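Local coordinates for kinesin-like protein (Caenorhabditis elegans, PDB 5X3E), which is a kinesin-6 motor protein whose motor domain, crystallised here without nucleotide, probably hydrolyses ATP to move along microtubules, at residues 155-163 / 173-182; 223-231 / 240-248. All coordinates share one frame; numbering follows the deposited sequence.

Interaction 1: 155-163 / 173-182; sequences NRVEKCIFY and RATLDAHLKR. With SO4 (sulfate ion), chain F; SO4 (sulfate ion), chain O.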
loop_
_atom_site.group_PDB
_atom_site.type_symbol
_atom_site.label_atom_id
_atom_site.label_comp_id
_atom_site.label_asym_id
_atom_site.label_seq_id
_atom_site.Cartn_x
_atom_site.Cartn_y
_atom_site.Cartn_z
ATOM N N ASN A 155 19.146 4.939 13.400
ATOM C CA ASN A 155 19.668 6.225 12.933
ATOM C C ASN A 155 18.557 7.086 12.339
ATOM O O ASN A 155 18.754 7.791 11.347
ATOM C CB ASN A 155 20.795 6.031 11.919
ATOM C CG ASN A 155 21.979 5.284 12.496
ATOM O OD1 ASN A 155 22.137 5.191 13.712
ATOM N ND2 ASN A 155 22.832 4.763 11.619
ATOM N N ARG A 156 17.376 7.026 12.945
ATOM C CA ARG A 156 16.288 7.910 12.550
ATOM C C ARG A 156 16.604 9.316 13.050
ATOM O O ARG A 156 16.810 9.516 14.249
ATOM C CB ARG A 156 14.967 7.433 13.146
ATOM C CG ARG A 156 13.738 7.842 12.358
ATOM C CD ARG A 156 12.485 7.771 13.211
ATOM N NE ARG A 156 12.466 8.897 14.137
ATOM C CZ ARG A 156 12.670 8.823 15.445
ATOM N NH1 ARG A 156 12.908 7.656 16.033
ATOM N NH2 ARG A 156 12.633 9.935 16.165
ATOM N N VAL A 157 16.662 10.287 12.149
ATOM C CA VAL A 157 17.025 11.637 12.569
ATOM C C VAL A 157 15.812 12.467 12.952
ATOM O O VAL A 157 14.666 12.085 12.695
ATOM C CB VAL A 157 17.832 12.374 11.488
ATOM C CG1 VAL A 157 19.230 11.934 11.548
ATOM C CG2 VAL A 157 17.253 12.104 10.103
ATOM N N GLU A 158 16.069 13.624 13.551
ATOM C CA GLU A 158 15.012 14.568 13.849
ATOM C C GLU A 158 14.423 15.113 12.551
ATOM O O GLU A 158 14.980 14.950 11.452
ATOM C CB GLU A 158 15.547 15.721 14.690
ATOM C CG GLU A 158 16.212 15.282 15.988
ATOM C CD GLU A 158 17.033 16.388 16.631
ATOM O OE1 GLU A 158 17.621 17.222 15.901
ATOM O OE2 GLU A 158 17.070 16.426 17.875
ATOM N N LYS A 159 13.285 15.781 12.696
ATOM C CA LYS A 159 12.554 16.297 11.555
ATOM C C LYS A 159 13.280 17.484 10.932
ATOM O O LYS A 159 14.143 18.120 11.548
ATOM C CB LYS A 159 11.150 16.729 11.985
ATOM C CG LYS A 159 10.240 15.584 12.392
ATOM C CD LYS A 159 8.872 16.134 12.745
ATOM C CE LYS A 159 7.887 15.046 13.114
ATOM N NZ LYS A 159 6.556 15.625 13.444
ATOM N N CYS A 160 12.928 17.754 9.675
ATOM C CA CYS A 160 13.362 18.914 8.908
ATOM C C CYS A 160 14.841 18.889 8.556
ATOM O O CYS A 160 15.373 19.903 8.085
ATOM C CB CYS A 160 13.012 20.222 9.628
ATOM S SG CYS A 160 11.301 20.265 10.226
ATOM N N ILE A 161 15.525 17.767 8.774
ATOM C CA ILE A 161 16.850 17.587 8.194
ATOM C C ILE A 161 16.720 17.186 6.728
ATOM O O ILE A 161 17.118 17.928 5.821
ATOM C CB ILE A 161 17.664 16.559 9.004
ATOM C CG1 ILE A 161 17.873 17.057 10.435
ATOM C CG2 ILE A 161 19.019 16.323 8.359
ATOM C CD1 ILE A 161 18.261 15.967 11.416
ATOM N N PHE A 162 16.136 16.017 6.478
ATOM C CA PHE A 162 15.590 15.735 5.160
ATOM C C PHE A 162 14.311 16.540 4.974
ATOM O O PHE A 162 13.601 16.833 5.940
ATOM C CB PHE A 162 15.265 14.251 5.000
ATOM C CG PHE A 162 16.451 13.335 5.091
ATOM C CD1 PHE A 162 17.249 13.103 3.983
ATOM C CD2 PHE A 162 16.739 12.665 6.271
ATOM C CE1 PHE A 162 18.326 12.240 4.056
ATOM C CE2 PHE A 162 17.810 11.803 6.349
ATOM C CZ PHE A 162 18.606 11.592 5.243
ATOM N N TYR A 163 14.017 16.906 3.726
ATOM C CA TYR A 163 12.754 17.576 3.438
ATOM C C TYR A 163 12.430 17.440 1.958
ATOM O O TYR A 163 13.339 17.456 1.119
ATOM C CB TYR A 163 12.794 19.056 3.862
ATOM C CG TYR A 163 13.792 19.923 3.119
ATOM C CD1 TYR A 163 15.129 19.973 3.504
ATOM C CD2 TYR A 163 13.387 20.724 2.060
ATOM C CE1 TYR A 163 16.035 20.776 2.836
ATOM C CE2 TYR A 163 14.287 21.534 1.389
ATOM C CZ TYR A 163 15.606 21.556 1.783
ATOM O OH TYR A 163 16.500 22.353 1.110
ATOM N N ARG A 173 18.965 19.934 5.026
ATOM C CA ARG A 173 19.338 21.142 5.752
ATOM C C ARG A 173 20.532 20.876 6.665
ATOM O O ARG A 173 20.814 19.737 7.036
ATOM C CB ARG A 173 18.182 21.648 6.611
ATOM C CG ARG A 173 17.004 22.187 5.853
ATOM C CD ARG A 173 16.044 22.859 6.794
ATOM N NE ARG A 173 14.845 23.297 6.092
ATOM C CZ ARG A 173 13.779 22.535 5.891
ATOM N NH1 ARG A 173 13.758 21.291 6.346
ATOM N NH2 ARG A 173 12.732 23.020 5.240
ATOM N N ALA A 174 21.242 21.948 7.013
ATOM C CA ALA A 174 22.195 21.893 8.114
ATOM C C ALA A 174 21.436 21.847 9.436
ATOM O O ALA A 174 20.260 22.215 9.512
ATOM C CB ALA A 174 23.138 23.090 8.083
ATOM N N THR A 175 22.121 21.395 10.492
ATOM C CA THR A 175 21.418 21.029 11.723
ATOM C C THR A 175 20.755 22.230 12.392
ATOM O O THR A 175 19.601 22.144 12.825
ATOM C CB THR A 175 22.374 20.334 12.697
ATOM O OG1 THR A 175 21.722 20.173 13.965
ATOM C CG2 THR A 175 23.663 21.129 12.874
ATOM N N LEU A 176 21.452 23.362 12.482
ATOM C CA LEU A 176 20.857 24.505 13.161
ATOM C C LEU A 176 19.651 25.028 12.377
ATOM O O LEU A 176 18.646 25.433 12.974
ATOM C CB LEU A 176 21.907 25.591 13.390
ATOM C CG LEU A 176 21.795 26.390 14.699
ATOM C CD1 LEU A 176 20.628 27.362 14.707
ATOM C CD2 LEU A 176 21.666 25.429 15.874
ATOM N N ASP A 177 19.730 25.024 11.038
ATOM C CA ASP A 177 18.583 25.420 10.218
ATOM C C ASP A 177 17.402 24.487 10.442
ATOM O O ASP A 177 16.260 24.934 10.605
ATOM C CB ASP A 177 18.960 25.421 8.732
ATOM C CG ASP A 177 20.011 26.456 8.385
ATOM O OD1 ASP A 177 19.777 27.655 8.639
ATOM O OD2 ASP A 177 21.070 26.071 7.847
ATOM N N ALA A 178 17.664 23.181 10.453
ATOM C CA ALA A 178 16.606 22.213 10.716
ATOM C C ALA A 178 16.025 22.398 12.109
ATOM O O ALA A 178 14.818 22.214 12.308
ATOM C CB ALA A 178 17.147 20.793 10.550
ATOM N N HIS A 179 16.865 22.782 13.073
ATOM C CA HIS A 179 16.410 22.976 14.447
ATOM C C HIS A 179 15.340 24.061 14.525
ATOM O O HIS A 179 14.300 23.873 15.164
ATOM C CB HIS A 179 17.612 23.308 15.336
ATOM C CG HIS A 179 17.265 23.641 16.756
ATOM N ND1 HIS A 179 17.107 24.935 17.205
ATOM C CD2 HIS A 179 17.086 22.845 17.839
ATOM C CE1 HIS A 179 16.827 24.921 18.496
ATOM N NE2 HIS A 179 16.808 23.666 18.905
ATOM N N LEU A 180 15.571 25.202 13.866
ATOM C CA LEU A 180 14.571 26.267 13.873
ATOM C C LEU A 180 13.333 25.859 13.085
ATOM O O LEU A 180 12.208 26.211 13.462
ATOM C CB LEU A 180 15.157 27.561 13.306
ATOM C CG LEU A 180 14.241 28.792 13.379
ATOM C CD1 LEU A 180 13.875 29.149 14.820
ATOM C CD2 LEU A 180 14.868 29.985 12.683
ATOM N N LYS A 181 13.527 25.139 11.974
ATOM C CA LYS A 181 12.395 24.658 11.191
ATOM C C LYS A 181 11.487 23.800 12.057
ATOM O O LYS A 181 10.262 23.920 11.995
ATOM C CB LYS A 181 12.887 23.861 9.982
ATOM C CG LYS A 181 13.314 24.711 8.794
ATOM C CD LYS A 181 12.186 25.447 8.092
ATOM C CE LYS A 181 12.764 26.415 7.061
ATOM N NZ LYS A 181 11.722 27.189 6.339
ATOM N N ARG A 182 12.083 22.935 12.880
ATOM C CA ARG A 182 11.314 22.126 13.821
ATOM C C ARG A 182 10.461 22.997 14.737
ATOM O O ARG A 182 9.285 22.700 14.981
ATOM C CB ARG A 182 12.258 21.264 14.657
ATOM C CG ARG A 182 12.488 19.858 14.132
ATOM C CD ARG A 182 13.448 19.081 15.030
ATOM N NE ARG A 182 14.750 18.895 14.397
ATOM C CZ ARG A 182 15.890 19.384 14.872
ATOM N NH1 ARG A 182 15.894 20.081 15.999
ATOM N NH2 ARG A 182 17.029 19.167 14.225
HETATM S S SO4 F . 11.540 15.534 15.982
HETATM O O1 SO4 F . 11.932 16.278 17.172
HETATM O O2 SO4 F . 11.768 14.108 16.184
HETATM O O3 SO4 F . 10.123 15.780 15.724
HETATM O O4 SO4 F . 12.347 15.990 14.856
HETATM S S SO4 O . 9.785 21.512 5.011
HETATM O O1 SO4 O . 10.419 20.682 6.036
HETATM O O2 SO4 O . 8.469 20.964 4.691
HETATM O O3 SO4 O . 10.613 21.534 3.810
HETATM O O4 SO4 O . 9.637 22.878 5.509
#
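Arg173 lays its guanidinium over one face of the Tyr163 ring, a cation-pi contact with CZ 4.0 Å from the ring centroid and the two planes 30° apart. Tyr163 lies on the first strand of a short beta hairpin (162-165, 169-172), and Arg173 follows the second, where the chain enters helix 175-187 of the kinesin motor domain; Arg173 N hydrogen-bonds to Ile161 O at 2.8 Å. Extended from CG to NE, the Arg173 chain carries NH1 to Cys160 O at 2.7 Å, which lies in the guanidinium plane, while Lys181 CG covers the opposite face. Weak bonds from NH1 and NH2 tie it to a sulfate. Cys160 sits in a type II turn, Glu158 to Ile161, that rests on the helix through Ala178 CB, 3.8 Å from Ile161 CG1. Arg182, further along the helix, bends at chi3 (-108°) to bring NE to Lys159 O at 3.0 Å. The Glu158 carboxylate comes in over one face of its guanidinium. A leucine in place of Arg182 would probably leave the Glu158 carboxylate without its cation and Lys159 O without this donor. A salt bridge joins Glu158 OE1 to Arg182 NH2 at 2.6 Å, the carboxylate and guanidinium planes 53° apart.

Interaction 2: 223-231 / 240-248; sequences EIYNNYCYD and VLTKREIRH. With SO4 (sulfate ion), chain L; SO4 (sulfate ion), chain M.
A beta hairpin of the motor domain, strand 228-231 followed by strand 243-248, holds this contact, and its antiparallel pairing is loose around Cys229 and Arg244. One direct backbone bond, Arg244 N to Cys229 O at 2.6 Å, lies nearly along the C=O axis but is bent at the hydrogen (136°). Two waters fill in: water 1 accepts from Cys229 N and donates to Arg244 O, while water 2 accepts from both Asp231 N and Arg244 NE. The Lys243 side chain spans two tyrosines, over the face of Tyr228 and alongside Tyr230. Its CE stands over the centre of the Tyr228 ring, a CH-pi contact 3.8 Å from the centroid, and a bend at chi4 (-38°) turns NZ off-centre to meet Tyr230 OH at 2.7 Å. Leu241 CB touches the Tyr230 ring at CD1, 3.8 Å away. Lys243 N binds a sulfate, probably from the crystallisation liquor. Across the strands, Ile246 CD1 packs on Cys229 CB at 4.1 Å and on Ile224 CD1, and both isoleucines also touch Leu394 of helix 390-394. Through the type I' turn from Tyr225 to Tyr228, strand 213-225 pairs with 228-231, so 213-225, 228-231 and 243-248 form consecutive strands of an antiparallel beta meander, which 254-256 continues.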
loop_
_atom_site.group_PDB
_atom_site.type_symbol
_atom_site.label_atom_id
_atom_site.label_comp_id
_atom_site.label_asym_id
_atom_site.label_seq_id
_atom_site.Cartn_x
_atom_site.Cartn_y
_atom_site.Cartn_z
ATOM N N GLU A 223 -5.734 9.254 -2.873
ATOM C CA GLU A 223 -6.965 8.571 -3.242
ATOM C C GLU A 223 -7.179 8.687 -4.744
ATOM O O GLU A 223 -7.042 9.774 -5.312
ATOM C CB GLU A 223 -8.165 9.159 -2.491
ATOM C CG GLU A 223 -9.499 8.526 -2.836
ATOM C CD GLU A 223 -10.663 9.264 -2.208
ATOM O OE1 GLU A 223 -10.623 10.513 -2.185
ATOM O OE2 GLU A 223 -11.611 8.600 -1.732
ATOM N N ILE A 224 -7.537 7.579 -5.383
ATOM C CA ILE A 224 -7.909 7.574 -6.792
ATOM C C ILE A 224 -9.405 7.293 -6.855
ATOM O O ILE A 224 -9.853 6.179 -6.555
ATOM C CB ILE A 224 -7.107 6.543 -7.592
ATOM C CG1 ILE A 224 -5.634 6.940 -7.625
ATOM C CG2 ILE A 224 -7.656 6.424 -9.005
ATOM C CD1 ILE A 224 -4.734 5.875 -8.196
ATOM N N TYR A 225 -10.184 8.312 -7.213
ATOM C CA TYR A 225 -11.640 8.215 -7.227
ATOM C C TYR A 225 -12.166 8.791 -8.534
ATOM O O TYR A 225 -11.916 9.961 -8.837
ATOM C CB TYR A 225 -12.235 8.957 -6.028
ATOM C CG TYR A 225 -13.732 9.074 -6.062
ATOM C CD1 TYR A 225 -14.534 7.951 -5.932
ATOM C CD2 TYR A 225 -14.347 10.306 -6.220
ATOM C CE1 TYR A 225 -15.907 8.051 -5.959
ATOM C CE2 TYR A 225 -15.721 10.417 -6.248
ATOM C CZ TYR A 225 -16.497 9.287 -6.118
ATOM O OH TYR A 225 -17.870 9.389 -6.144
ATOM N N ASN A 226 -12.899 7.977 -9.297
ATOM C CA ASN A 226 -13.502 8.394 -10.567
ATOM C C ASN A 226 -12.445 8.888 -11.556
ATOM O O ASN A 226 -12.581 9.950 -12.164
ATOM C CB ASN A 226 -14.573 9.462 -10.346
ATOM C CG ASN A 226 -15.633 9.460 -11.437
ATOM O OD1 ASN A 226 -15.371 9.080 -12.579
ATOM N ND2 ASN A 226 -16.838 9.890 -11.088
ATOM N N ASN A 227 -11.382 8.096 -11.709
ATOM C CA ASN A 227 -10.256 8.370 -12.608
ATOM C C ASN A 227 -9.570 9.705 -12.311
ATOM O O ASN A 227 -8.807 10.213 -13.137
ATOM C CB ASN A 227 -10.682 8.316 -14.079
ATOM C CG ASN A 227 -9.596 7.750 -14.974
ATOM O OD1 ASN A 227 -8.920 6.784 -14.611
ATOM N ND2 ASN A 227 -9.410 8.358 -16.141
ATOM N N TYR A 228 -9.819 10.277 -11.138
ATOM C CA TYR A 228 -9.134 11.474 -10.677
ATOM C C TYR A 228 -8.349 11.139 -9.418
ATOM O O TYR A 228 -8.733 10.258 -8.641
ATOM C CB TYR A 228 -10.115 12.611 -10.395
ATOM C CG TYR A 228 -10.717 13.226 -11.638
ATOM C CD1 TYR A 228 -9.920 13.565 -12.727
ATOM C CD2 TYR A 228 -12.081 13.460 -11.729
ATOM C CE1 TYR A 228 -10.466 14.133 -13.867
ATOM C CE2 TYR A 228 -12.638 14.023 -12.867
ATOM C CZ TYR A 228 -11.825 14.357 -13.933
ATOM O OH TYR A 228 -12.372 14.919 -15.067
ATOM N N CYS A 229 -7.233 11.827 -9.234
ATOM C CA CYS A 229 -6.315 11.541 -8.145
ATOM C C CYS A 229 -6.303 12.695 -7.149
ATOM O O CYS A 229 -6.116 13.853 -7.537
ATOM C CB CYS A 229 -4.915 11.283 -8.695
ATOM S SG CYS A 229 -3.772 10.766 -7.429
ATOM N N TYR A 230 -6.462 12.374 -5.863
ATOM C CA TYR A 230 -6.540 13.370 -4.802
ATOM C C TYR A 230 -5.553 13.056 -3.687
ATOM O O TYR A 230 -5.366 11.894 -3.316
ATOM C CB TYR A 230 -7.951 13.450 -4.208
ATOM C CG TYR A 230 -9.029 13.771 -5.207
ATOM C CD1 TYR A 230 -9.351 15.088 -5.506
ATOM C CD2 TYR A 230 -9.725 12.761 -5.858
ATOM C CE1 TYR A 230 -10.336 15.391 -6.421
ATOM C CE2 TYR A 230 -10.714 13.056 -6.779
ATOM C CZ TYR A 230 -11.015 14.373 -7.056
ATOM O OH TYR A 230 -11.995 14.683 -7.973
ATOM N N ASP A 231 -4.937 14.105 -3.149
ATOM C CA ASP A 231 -4.047 13.990 -2.000
ATOM C C ASP A 231 -4.865 14.206 -0.729
ATOM O O ASP A 231 -5.264 15.334 -0.419
ATOM C CB ASP A 231 -2.899 14.990 -2.112
ATOM C CG ASP A 231 -2.028 15.029 -0.868
ATOM O OD1 ASP A 231 -1.284 16.022 -0.691
ATOM O OD2 ASP A 231 -2.071 14.058 -0.077
ATOM N N VAL A 240 -12.111 22.152 -0.706
ATOM C CA VAL A 240 -12.206 21.188 -1.794
ATOM C C VAL A 240 -10.824 20.580 -1.994
ATOM O O VAL A 240 -9.806 21.241 -1.772
ATOM C CB VAL A 240 -12.737 21.836 -3.092
ATOM C CG1 VAL A 240 -11.744 22.878 -3.630
ATOM C CG2 VAL A 240 -13.041 20.775 -4.119
ATOM N N LEU A 241 -10.776 19.303 -2.362
ATOM C CA LEU A 241 -9.493 18.676 -2.654
ATOM C C LEU A 241 -9.138 18.927 -4.115
ATOM O O LEU A 241 -9.996 18.831 -4.998
ATOM C CB LEU A 241 -9.494 17.172 -2.362
ATOM C CG LEU A 241 -9.551 16.635 -0.934
ATOM C CD1 LEU A 241 -10.973 16.664 -0.452
ATOM C CD2 LEU A 241 -9.059 15.213 -0.944
ATOM N N THR A 242 -7.875 19.256 -4.357
ATOM C CA THR A 242 -7.400 19.552 -5.698
ATOM C C THR A 242 -7.103 18.263 -6.454
ATOM O O THR A 242 -6.490 17.337 -5.915
ATOM C CB THR A 242 -6.127 20.401 -5.613
ATOM O OG1 THR A 242 -6.344 21.486 -4.698
ATOM C CG2 THR A 242 -5.753 20.954 -6.987
ATOM N N LYS A 243 -7.524 18.212 -7.714
ATOM C CA LYS A 243 -7.147 17.088 -8.555
ATOM C C LYS A 243 -5.637 17.100 -8.756
ATOM O O LYS A 243 -5.016 18.159 -8.867
ATOM C CB LYS A 243 -7.865 17.159 -9.903
ATOM C CG LYS A 243 -9.380 17.141 -9.810
ATOM C CD LYS A 243 -10.009 17.008 -11.188
ATOM C CE LYS A 243 -11.527 17.165 -11.127
ATOM N NZ LYS A 243 -12.123 16.528 -9.912
ATOM N N ARG A 244 -5.042 15.918 -8.795
ATOM C CA ARG A 244 -3.596 15.800 -8.857
ATOM C C ARG A 244 -3.196 14.948 -10.050
ATOM O O ARG A 244 -3.920 14.036 -10.457
ATOM C CB ARG A 244 -3.044 15.199 -7.577
ATOM C CG ARG A 244 -3.375 15.976 -6.317
ATOM C CD ARG A 244 -2.702 17.342 -6.300
ATOM N NE ARG A 244 -3.046 18.095 -5.095
ATOM C CZ ARG A 244 -2.661 19.344 -4.851
ATOM N NH1 ARG A 244 -1.912 19.994 -5.731
ATOM N NH2 ARG A 244 -3.025 19.943 -3.724
ATOM N N GLU A 245 -2.035 15.261 -10.608
ATOM C CA GLU A 245 -1.559 14.632 -11.828
ATOM C C GLU A 245 -0.584 13.512 -11.480
ATOM O O GLU A 245 0.314 13.696 -10.652
ATOM C CB GLU A 245 -0.897 15.665 -12.743
ATOM C CG GLU A 245 -0.460 15.127 -14.097
ATOM C CD GLU A 245 -1.439 15.462 -15.200
ATOM O OE1 GLU A 245 -2.500 16.046 -14.895
ATOM O OE2 GLU A 245 -1.144 15.150 -16.374
ATOM N N ILE A 246 -0.768 12.357 -12.109
ATOM C CA ILE A 246 0.137 11.226 -11.944
ATOM C C ILE A 246 1.191 11.304 -13.043
ATOM O O ILE A 246 0.861 11.249 -14.233
ATOM C CB ILE A 246 -0.634 9.898 -11.997
ATOM C CG1 ILE A 246 -1.461 9.733 -10.717
ATOM C CG2 ILE A 246 0.313 8.724 -12.189
ATOM C CD1 ILE A 246 -2.535 8.669 -10.795
ATOM N N ARG A 247 2.459 11.438 -12.647
ATOM C CA ARG A 247 3.547 11.649 -13.594
ATOM C C ARG A 247 4.812 10.979 -13.074
ATOM O O ARG A 247 4.854 10.474 -11.949
ATOM C CB ARG A 247 3.777 13.141 -13.828
ATOM C CG ARG A 247 4.147 13.913 -12.576
ATOM C CD ARG A 247 4.143 15.401 -12.859
ATOM N NE ARG A 247 5.008 15.763 -13.978
ATOM C CZ ARG A 247 5.039 16.974 -14.523
ATOM N NH1 ARG A 247 4.248 17.924 -14.048
ATOM N NH2 ARG A 247 5.849 17.238 -15.537
ATOM N N HIS A 248 5.852 10.965 -13.910
ATOM C CA HIS A 248 7.138 10.390 -13.532
ATOM C C HIS A 248 8.161 11.477 -13.237
ATOM O O HIS A 248 7.996 12.635 -13.629
ATOM C CB HIS A 248 7.695 9.469 -14.622
ATOM C CG HIS A 248 8.052 10.176 -15.891
ATOM N ND1 HIS A 248 7.142 10.394 -16.900
ATOM C CD2 HIS A 248 9.224 10.701 -16.321
ATOM C CE1 HIS A 248 7.734 11.031 -17.894
ATOM N NE2 HIS A 248 8.998 11.229 -17.568
HETATM S S SO4 L . -8.951 21.490 -9.538
HETATM O O1 SO4 L . -9.245 20.700 -8.348
HETATM O O2 SO4 L . -8.897 20.611 -10.706
HETATM O O3 SO4 L . -10.006 22.479 -9.730
HETATM O O4 SO4 L . -7.674 22.182 -9.366
HETATM S S SO4 M . 4.498 8.620 -18.259
HETATM O O1 SO4 M . 4.391 9.562 -17.147
HETATM O O2 SO4 M . 4.840 7.285 -17.771
HETATM O O3 SO4 M . 3.224 8.584 -18.971
HETATM O O4 SO4 M . 5.541 9.060 -19.179
HETATM O O HOH W 1 -6.487 13.895 -10.888
HETATM O O HOH W 2 -5.154 16.905 -3.505
#

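Along the chain, interaction 1 closes before interaction 2 opens. Strand 213-225 is the next regular element modelled after helix 175-187, residues 190-195 between them are not modelled, and the end of that strand starts interaction 2. The two lie 30 Å apart between centres and about 14 Å at their nearest atoms, without touching. Strand 213-225 links them: Val157 and Phe162 of interaction 1 pack on it near its start, and Glu223 and Ile224 of interaction 2 lie at its other end. Both belong to one motor domain of the P-loop NTPase clan, interaction 1 as a peripheral hairpin and helix beside the large mixed sheet, 27 Å from the chain centre, and interaction 2 as part of that sheet.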